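Long-range contacts in KauB (Pseudomonas aeruginosa PAO1, PDB 6B4R), which oxidises a broad range of aldehydes, aminoaldehydes among them, to the corresponding carboxylic acids, probably with NAD+ or NADP+ as the electron acceptor: residues A[389-394]-A[406-411]; A[285-290]-A[320-325]; A[159-164]-A[239-244]. All coordinates share one frame; numbering follows the deposited sequence.

The three contacts illustrate how the chemistry of a contact follows its place in an alpha/beta fold. Interaction 3 lies deepest, with every touching residue buried, and joins two neighbouring strands of the sheet of the cofactor-binding domain by a full ladder of backbone bonds. Interactions 1 and 2 belong to the other large sheet and its helices, on the opposite side of the chain's centre, with centres about 16 Å apart. Interaction 1 is largely buried, but a single backbone bond crosses it where a strand gives way to a loop. Interaction 2, only partly buried, joins two helices without any hydrogen bond between its segments and relies on van der Waals contact, much of it from alanine methyls.

Interaction 1. Residues A[389-394]-A[406-411]; sequences DGVTNA and VLSVIE
Val391 donates its backbone N to Val409 O at 3.1 Å, with an N-H...O angle of 151°, and this is the only hydrogen bond between segments 389-394 and 406-411. It forms where strand 382-389, paired in parallel with strand 406-412 in the mixed sheet of the catalytic domain, gives way to a loop. Gly390, in a left-handed backbone conformation, turns the chain just before Val391 and brings that residue over the neighbouring strand.

The side chain of Val391 carries much of the contact. With CG1 anti to the backbone N (chi1 -174°), this methyl reaches Ser408 CB at 3.9 Å, while the other methyl, CG2, lies 3.8 Å from Val409 O, the same oxygen that the backbone N engages. Ile410 meets the loop from further along the strand: its CG1 is 3.5 Å from Val391 O, and its terminal CD1 reaches Asn393 OD1 at 4.0 Å as the two side chains cross at a slant. The amide of Asn393 is anchored at both ends elsewhere, OD1 by Arg307 and ND2 by Asp424 O, which fixes the group that the isoleucine meets.

At the other end of the contact Asp389 starts out pointing away from the strand, yet its carboxylate comes back over Val409, with OD1 3.9 Å from CG1. The anchor of the group is the salt bridge from OD2 to Lys315. The bond that OD1 accepts from Gly390 N is strongly bent, with the donor N standing 57° out of the carboxylate plane.

Interaction 2. Residues A[285-290]-A[320-325]; sequences AAAEAA and PLVIEA
Ala287 of helix 283-295 and Leu321 of helix 315-326 meet where two helices of the catalytic alpha/beta domain pack against each other. The first helix is the connection of a beta-alpha-beta crossover, leading from strand 273-276 to the parallel, adjacent strand 307-311; the second helix follows that latter strand. Their short axes approach to 8.1 Å and cross at -51°, a close approach that the small alanine side chains on both helices allow.

The apolar contacts centre on the methyl of Ala287. It lies 3.6 Å from Leu321 CB, so the leucine meets it with the root of its side chain and not with its branched end. Val322 adds one methyl, CG2, which is 4.1 Å from Ala287 CB. The same methyl reaches Ala290 CB at 4.4 Å, one helical turn further on. It is placed there by a first torsion of 179°, which sends CG1 anti to the backbone N and leaves CG2 beside that N. Phe318, a turn earlier in its own helix, also touches Ala286 and Ala287, while Trp434 of strand 430-434 touches Ala286 and Ala289; helix 283-295 thus rests on the sheet as well as on its neighbour.

No hydrogen bond or ion pair joins the two segments, and their polar atoms meet only carbon across the contact. Ala287 O lies against Ala325 CB at 3.9 Å. Glu288 starts away from the opposing helix, but a bend at its second torsion (chi2 -72°) turns the carboxylate back over Ala325, whose CB methyl is 3.4 Å from OE1 and 3.9 Å from OE2.

Interaction 3. Residues A[159-164]-A[239-244]; sequences GVVAAI and TLVFTG
Ala162 sits in the middle of a parallel ladder, its N bonded to Thr239 O and its O accepting Val241 N, each at 2.9 Å. Ile164 continues the pattern with N to Val241 O at 3.0 Å. Longer bonds close the ends: Thr239 N to Val160 O is 3.3 Å, and Thr243 N to Ile164 O is the same length. The carbonyl oxygens also take CA-H...O contacts, as Ala162 O does from Leu240 CA.

Side chains alternate between the two faces. On one, Leu240 CD2 rests 3.7 Å from Ala162 CB and also meets Ile164, which crosses it at a slant. Ile164 then comes in at the edge of the Phe242 ring, CB in the ring plane and CG2 3.5 Å from CD1. On the reverse face Val241 CG2 packs 3.7 Å from Ala163 CB; the first torsion of Val241 (-60°) sets this methyl between its own backbone N and carbonyl carbon.

At the end of the ladder, Thr243 OG1 bonds to Lys177 and its side chain touches Glu267, the predicted active-site residue. Within this Rossmann-like sheet, strand 187-191 pairs with the far edge of 149-164 and strand 263-267 with that of 239-243. Helix 246-258 packs over Leu240 and Phe242, while Tyr487 lies against Val161 and Val241 on the reverse face.

Interaction 1. Residues A[389-394]-A[406-411]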
loop_
_atom_site.group_PDB
_atom_site.type_symbol
_atom_site.label_atom_id
_atom_site.label_comp_id
_atom_site.label_asym_id
_atom_site.label_seq_id
_atom_site.Cartn_x
_atom_site.Cartn_y
_atom_site.Cartn_z
ATOM N N ASP A 389 28.751 -22.870 -29.628
ATOM C CA ASP A 389 27.970 -24.052 -29.284
ATOM C C ASP A 389 28.793 -25.005 -28.416
ATOM O O ASP A 389 30.019 -24.911 -28.368
ATOM C CB ASP A 389 27.496 -24.760 -30.557
ATOM C CG ASP A 389 26.527 -25.891 -30.269
ATOM O OD1 ASP A 389 25.934 -25.896 -29.169
ATOM O OD2 ASP A 389 26.356 -26.770 -31.140
ATOM N N GLY A 390 28.112 -25.917 -27.726
ATOM C CA GLY A 390 28.780 -26.919 -26.914
ATOM C C GLY A 390 29.499 -26.313 -25.725
ATOM O O GLY A 390 30.606 -26.722 -25.373
ATOM N N VAL A 391 28.864 -25.325 -25.107
ATOM C CA VAL A 391 29.446 -24.636 -23.966
ATOM C C VAL A 391 28.944 -25.259 -22.670
ATOM O O VAL A 391 27.777 -25.633 -22.565
ATOM C CB VAL A 391 29.085 -23.132 -23.988
ATOM C CG1 VAL A 391 29.802 -22.386 -22.876
ATOM C CG2 VAL A 391 29.426 -22.524 -25.339
ATOM N N THR A 392 29.834 -25.387 -21.690
ATOM C CA THR A 392 29.436 -25.806 -20.354
ATOM C C THR A 392 29.479 -24.599 -19.428
ATOM O O THR A 392 30.184 -23.626 -19.699
ATOM C CB THR A 392 30.354 -26.909 -19.797
ATOM O OG1 THR A 392 31.678 -26.390 -19.620
ATOM C CG2 THR A 392 30.397 -28.097 -20.748
ATOM N N ASN A 393 28.734 -24.665 -18.330
ATOM C CA ASN A 393 28.632 -23.536 -17.411
ATOM C C ASN A 393 29.881 -23.358 -16.544
ATOM O O ASN A 393 29.860 -22.634 -15.549
ATOM C CB ASN A 393 27.385 -23.674 -16.532
ATOM C CG ASN A 393 26.971 -22.362 -15.897
ATOM O OD1 ASN A 393 26.976 -21.316 -16.545
ATOM N ND2 ASN A 393 26.631 -22.407 -14.616
ATOM N N ALA A 394 30.967 -24.022 -16.926
ATOM C CA ALA A 394 32.226 -23.919 -16.199
ATOM C C ALA A 394 33.264 -23.178 -17.031
ATOM O O ALA A 394 34.263 -22.688 -16.504
ATOM C CB ALA A 394 32.734 -25.302 -15.831
ATOM N N VAL A 406 28.378 -11.975 -27.840
ATOM C CA VAL A 406 28.859 -13.353 -27.830
ATOM C C VAL A 406 27.928 -14.243 -27.018
ATOM O O VAL A 406 27.777 -14.054 -25.812
ATOM C CB VAL A 406 30.275 -13.458 -27.241
ATOM C CG1 VAL A 406 30.799 -14.881 -27.378
ATOM C CG2 VAL A 406 31.209 -12.472 -27.920
ATOM N N LEU A 407 27.318 -15.218 -27.683
ATOM C CA LEU A 407 26.328 -16.084 -27.049
ATOM C C LEU A 407 26.889 -17.463 -26.700
ATOM O O LEU A 407 27.613 -18.070 -27.493
ATOM C CB LEU A 407 25.106 -16.233 -27.959
ATOM C CG LEU A 407 24.007 -17.199 -27.514
ATOM C CD1 LEU A 407 23.416 -16.773 -26.181
ATOM C CD2 LEU A 407 22.923 -17.306 -28.572
ATOM N N SER A 408 26.546 -17.950 -25.510
ATOM C CA SER A 408 26.949 -19.282 -25.068
ATOM C C SER A 408 25.747 -20.220 -25.030
ATOM O O SER A 408 24.782 -19.974 -24.306
ATOM C CB SER A 408 27.601 -19.219 -23.683
ATOM O OG SER A 408 28.787 -18.443 -23.702
ATOM N N VAL A 409 25.807 -21.295 -25.810
ATOM C CA VAL A 409 24.713 -22.259 -25.851
ATOM C C VAL A 409 24.986 -23.432 -24.914
ATOM O O VAL A 409 25.965 -24.162 -25.080
ATOM C CB VAL A 409 24.457 -22.777 -27.276
ATOM C CG1 VAL A 409 23.284 -23.747 -27.284
ATOM C CG2 VAL A 409 24.200 -21.613 -28.221
ATOM N N ILE A 410 24.113 -23.597 -23.926
ATOM C CA ILE A 410 24.286 -24.624 -22.907
ATOM C C ILE A 410 23.069 -25.541 -22.864
ATOM O O ILE A 410 21.929 -25.075 -22.851
ATOM C CB ILE A 410 24.519 -23.997 -21.517
ATOM C CG1 ILE A 410 25.670 -22.986 -21.578
ATOM C CG2 ILE A 410 24.798 -25.075 -20.480
ATOM C CD1 ILE A 410 25.826 -22.150 -20.330
ATOM N N GLU A 411 23.317 -26.845 -22.848
ATOM C CA GLU A 411 22.244 -27.829 -22.857
ATOM C C GLU A 411 21.887 -28.282 -21.449
ATOM O O GLU A 411 22.754 -28.384 -20.579
ATOM C CB GLU A 411 22.646 -29.042 -23.697
ATOM C CG GLU A 411 22.966 -28.719 -25.147
ATOM C CD GLU A 411 23.450 -29.931 -25.917
ATOM O OE1 GLU A 411 23.447 -31.040 -25.343
ATOM O OE2 GLU A 411 23.839 -29.776 -27.095
#

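Interaction 2. Residues A[285-290]-A[320-325]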
loop_
_atom_site.group_PDB
_atom_site.type_symbol
_atom_site.label_atom_id
_atom_site.label_comp_id
_atom_site.label_asym_id
_atom_site.label_seq_id
_atom_site.Cartn_x
_atom_site.Cartn_y
_atom_site.Cartn_z
ATOM N N ALA A 285 9.557 -17.833 -32.526
ATOM C CA ALA A 285 9.554 -16.566 -31.801
ATOM C C ALA A 285 10.617 -16.553 -30.705
ATOM O O ALA A 285 11.260 -15.528 -30.458
ATOM C CB ALA A 285 8.175 -16.297 -31.211
ATOM N N ALA A 286 10.795 -17.695 -30.050
ATOM C CA ALA A 286 11.822 -17.836 -29.025
ATOM C C ALA A 286 13.218 -17.727 -29.633
ATOM O O ALA A 286 14.133 -17.191 -29.010
ATOM C CB ALA A 286 11.662 -19.159 -28.292
ATOM N N ALA A 287 13.369 -18.230 -30.854
ATOM C CA ALA A 287 14.644 -18.168 -31.558
ATOM C C ALA A 287 14.975 -16.740 -31.979
ATOM O O ALA A 287 16.131 -16.323 -31.935
ATOM C CB ALA A 287 14.622 -19.083 -32.768
ATOM N N GLU A 288 13.955 -15.994 -32.393
ATOM C CA GLU A 288 14.140 -14.599 -32.769
ATOM C C GLU A 288 14.524 -13.777 -31.543
ATOM O O GLU A 288 15.416 -12.928 -31.603
ATOM C CB GLU A 288 12.863 -14.034 -33.401
ATOM C CG GLU A 288 12.444 -14.707 -34.703
ATOM C CD GLU A 288 13.355 -14.364 -35.869
ATOM O OE1 GLU A 288 14.216 -13.468 -35.724
ATOM O OE2 GLU A 288 13.203 -14.993 -36.938
ATOM N N ALA A 289 13.846 -14.047 -30.432
ATOM C CA ALA A 289 14.102 -13.351 -29.177
ATOM C C ALA A 289 15.491 -13.662 -28.635
ATOM O O ALA A 289 16.156 -12.786 -28.082
ATOM C CB ALA A 289 13.040 -13.712 -28.149
ATOM N N ALA A 290 15.923 -14.909 -28.794
ATOM C CA ALA A 290 17.240 -15.334 -28.327
ATOM C C ALA A 290 18.351 -14.590 -29.059
ATOM O O ALA A 290 19.297 -14.104 -28.438
ATOM C CB ALA A 290 17.407 -16.835 -28.498
ATOM N N PRO A 320 19.531 -24.225 -35.169
ATOM C CA PRO A 320 19.555 -23.675 -36.530
ATOM C C PRO A 320 18.636 -22.466 -36.696
ATOM O O PRO A 320 18.912 -21.593 -37.520
ATOM C CB PRO A 320 19.043 -24.839 -37.384
ATOM C CG PRO A 320 19.366 -26.054 -36.601
ATOM C CD PRO A 320 19.175 -25.657 -35.170
ATOM N N LEU A 321 17.558 -22.416 -35.921
ATOM C CA LEU A 321 16.629 -21.293 -35.976
ATOM C C LEU A 321 17.263 -20.033 -35.396
ATOM O O LEU A 321 17.005 -18.926 -35.870
ATOM C CB LEU A 321 15.340 -21.629 -35.225
ATOM C CG LEU A 321 14.527 -22.808 -35.761
ATOM C CD1 LEU A 321 13.393 -23.153 -34.808
ATOM C CD2 LEU A 321 13.986 -22.491 -37.144
ATOM N N VAL A 322 18.092 -20.211 -34.369
ATOM C CA VAL A 322 18.788 -19.096 -33.733
ATOM C C VAL A 322 19.883 -18.549 -34.641
ATOM O O VAL A 322 20.048 -17.334 -34.771
ATOM C CB VAL A 322 19.411 -19.508 -32.383
ATOM C CG1 VAL A 322 20.159 -18.337 -31.758
ATOM C CG2 VAL A 322 18.337 -20.028 -31.438
ATOM N N ILE A 323 20.628 -19.452 -35.269
ATOM C CA ILE A 323 21.685 -19.064 -36.192
ATOM C C ILE A 323 21.116 -18.272 -37.365
ATOM O O ILE A 323 21.681 -17.257 -37.772
ATOM C CB ILE A 323 22.456 -20.292 -36.715
ATOM C CG1 ILE A 323 23.162 -21.007 -35.560
ATOM C CG2 ILE A 323 23.462 -19.879 -37.774
ATOM C CD1 ILE A 323 23.844 -22.299 -35.962
ATOM N N GLU A 324 19.987 -18.733 -37.894
ATOM C CA GLU A 324 19.327 -18.051 -39.001
ATOM C C GLU A 324 18.845 -16.663 -38.585
ATOM O O GLU A 324 19.027 -15.685 -39.314
ATOM C CB GLU A 324 18.153 -18.884 -39.517
ATOM C CG GLU A 324 17.384 -18.236 -40.663
ATOM C CD GLU A 324 18.215 -18.108 -41.933
ATOM O OE1 GLU A 324 19.122 -18.942 -42.145
ATOM O OE2 GLU A 324 17.961 -17.170 -42.719
ATOM N N ALA A 325 18.239 -16.584 -37.405
ATOM C CA ALA A 325 17.701 -15.325 -36.899
ATOM C C ALA A 325 18.798 -14.305 -36.614
ATOM O O ALA A 325 18.549 -13.099 -36.632
ATOM C CB ALA A 325 16.865 -15.568 -35.649
#

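Interaction 3. Residues A[159-164]-A[239-244]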
loop_
_atom_site.group_PDB
_atom_site.type_symbol
_atom_site.label_atom_id
_atom_site.label_comp_id
_atom_site.label_asym_id
_atom_site.label_seq_id
_atom_site.Cartn_x
_atom_site.Cartn_y
_atom_site.Cartn_z
ATOM N N GLY A 159 19.107 14.403 0.371
ATOM C CA GLY A 159 19.855 15.639 0.228
ATOM C C GLY A 159 20.687 15.696 -1.036
ATOM O O GLY A 159 20.199 16.093 -2.093
ATOM N N VAL A 160 21.951 15.298 -0.924
ATOM C CA VAL A 160 22.865 15.311 -2.064
ATOM C C VAL A 160 23.086 13.904 -2.614
ATOM O O VAL A 160 23.538 13.010 -1.898
ATOM C CB VAL A 160 24.225 15.936 -1.694
ATOM C CG1 VAL A 160 25.190 15.842 -2.865
ATOM C CG2 VAL A 160 24.046 17.385 -1.260
ATOM N N VAL A 161 22.771 13.717 -3.892
ATOM C CA VAL A 161 22.892 12.411 -4.519
ATOM C C VAL A 161 23.930 12.430 -5.633
ATOM O O VAL A 161 23.837 13.226 -6.564
ATOM C CB VAL A 161 21.547 11.947 -5.109
ATOM C CG1 VAL A 161 21.710 10.607 -5.810
ATOM C CG2 VAL A 161 20.479 11.868 -4.023
ATOM N N ALA A 162 24.922 11.552 -5.530
ATOM C CA ALA A 162 25.899 11.379 -6.594
ATOM C C ALA A 162 25.486 10.197 -7.460
ATOM O O ALA A 162 25.214 9.111 -6.948
ATOM C CB ALA A 162 27.287 11.159 -6.013
ATOM N N ALA A 163 25.432 10.409 -8.771
ATOM C CA ALA A 163 25.045 9.350 -9.695
ATOM C C ALA A 163 26.133 9.073 -10.727
ATOM O O ALA A 163 26.511 9.954 -11.499
ATOM C CB ALA A 163 23.736 9.699 -10.379
ATOM N N ILE A 164 26.636 7.842 -10.728
ATOM C CA ILE A 164 27.643 7.412 -11.690
ATOM C C ILE A 164 27.013 6.460 -12.703
ATOM O O ILE A 164 26.692 5.317 -12.379
ATOM C CB ILE A 164 28.821 6.713 -10.983
ATOM C CG1 ILE A 164 29.422 7.632 -9.919
ATOM C CG2 ILE A 164 29.883 6.289 -11.987
ATOM C CD1 ILE A 164 30.646 7.054 -9.234
ATOM N N THR A 239 24.056 10.028 -0.645
ATOM C CA THR A 239 23.687 8.815 -1.360
ATOM C C THR A 239 24.455 8.695 -2.671
ATOM O O THR A 239 24.585 9.664 -3.419
ATOM C CB THR A 239 22.165 8.784 -1.647
ATOM O OG1 THR A 239 21.443 8.743 -0.409
ATOM C CG2 THR A 239 21.785 7.572 -2.484
ATOM N N LEU A 240 24.965 7.496 -2.938
ATOM C CA LEU A 240 25.669 7.206 -4.178
ATOM C C LEU A 240 24.940 6.091 -4.921
ATOM O O LEU A 240 24.797 4.982 -4.402
ATOM C CB LEU A 240 27.115 6.796 -3.875
ATOM C CG LEU A 240 28.112 6.518 -5.009
ATOM C CD1 LEU A 240 28.018 5.087 -5.522
ATOM C CD2 LEU A 240 27.927 7.505 -6.148
ATOM N N VAL A 241 24.473 6.385 -6.130
ATOM C CA VAL A 241 23.871 5.358 -6.972
ATOM C C VAL A 241 24.765 5.086 -8.176
ATOM O O VAL A 241 25.432 5.989 -8.680
ATOM C CB VAL A 241 22.442 5.732 -7.420
ATOM C CG1 VAL A 241 21.541 5.912 -6.206
ATOM C CG2 VAL A 241 22.455 6.991 -8.272
ATOM N N PHE A 242 24.787 3.838 -8.631
ATOM C CA PHE A 242 25.750 3.432 -9.646
ATOM C C PHE A 242 25.266 2.257 -10.493
ATOM O O PHE A 242 24.580 1.357 -10.007
ATOM C CB PHE A 242 27.089 3.101 -8.976
ATOM C CG PHE A 242 28.083 2.415 -9.874
ATOM C CD1 PHE A 242 28.901 3.150 -10.718
ATOM C CD2 PHE A 242 28.223 1.036 -9.849
ATOM C CE1 PHE A 242 29.825 2.521 -11.533
ATOM C CE2 PHE A 242 29.144 0.401 -10.665
ATOM C CZ PHE A 242 29.947 1.145 -11.506
ATOM N N THR A 243 25.624 2.291 -11.771
ATOM C CA THR A 243 25.397 1.173 -12.673
ATOM C C THR A 243 26.670 0.937 -13.476
ATOM O O THR A 243 27.174 1.846 -14.134
ATOM C CB THR A 243 24.226 1.438 -13.634
ATOM O OG1 THR A 243 23.031 1.684 -12.883
ATOM C CG2 THR A 243 24.013 0.243 -14.550
ATOM N N GLY A 244 27.196 -0.280 -13.409
ATOM C CA GLY A 244 28.423 -0.610 -14.107
ATOM C C GLY A 244 28.902 -2.014 -13.806
ATOM O O GLY A 244 28.109 -2.953 -13.746
#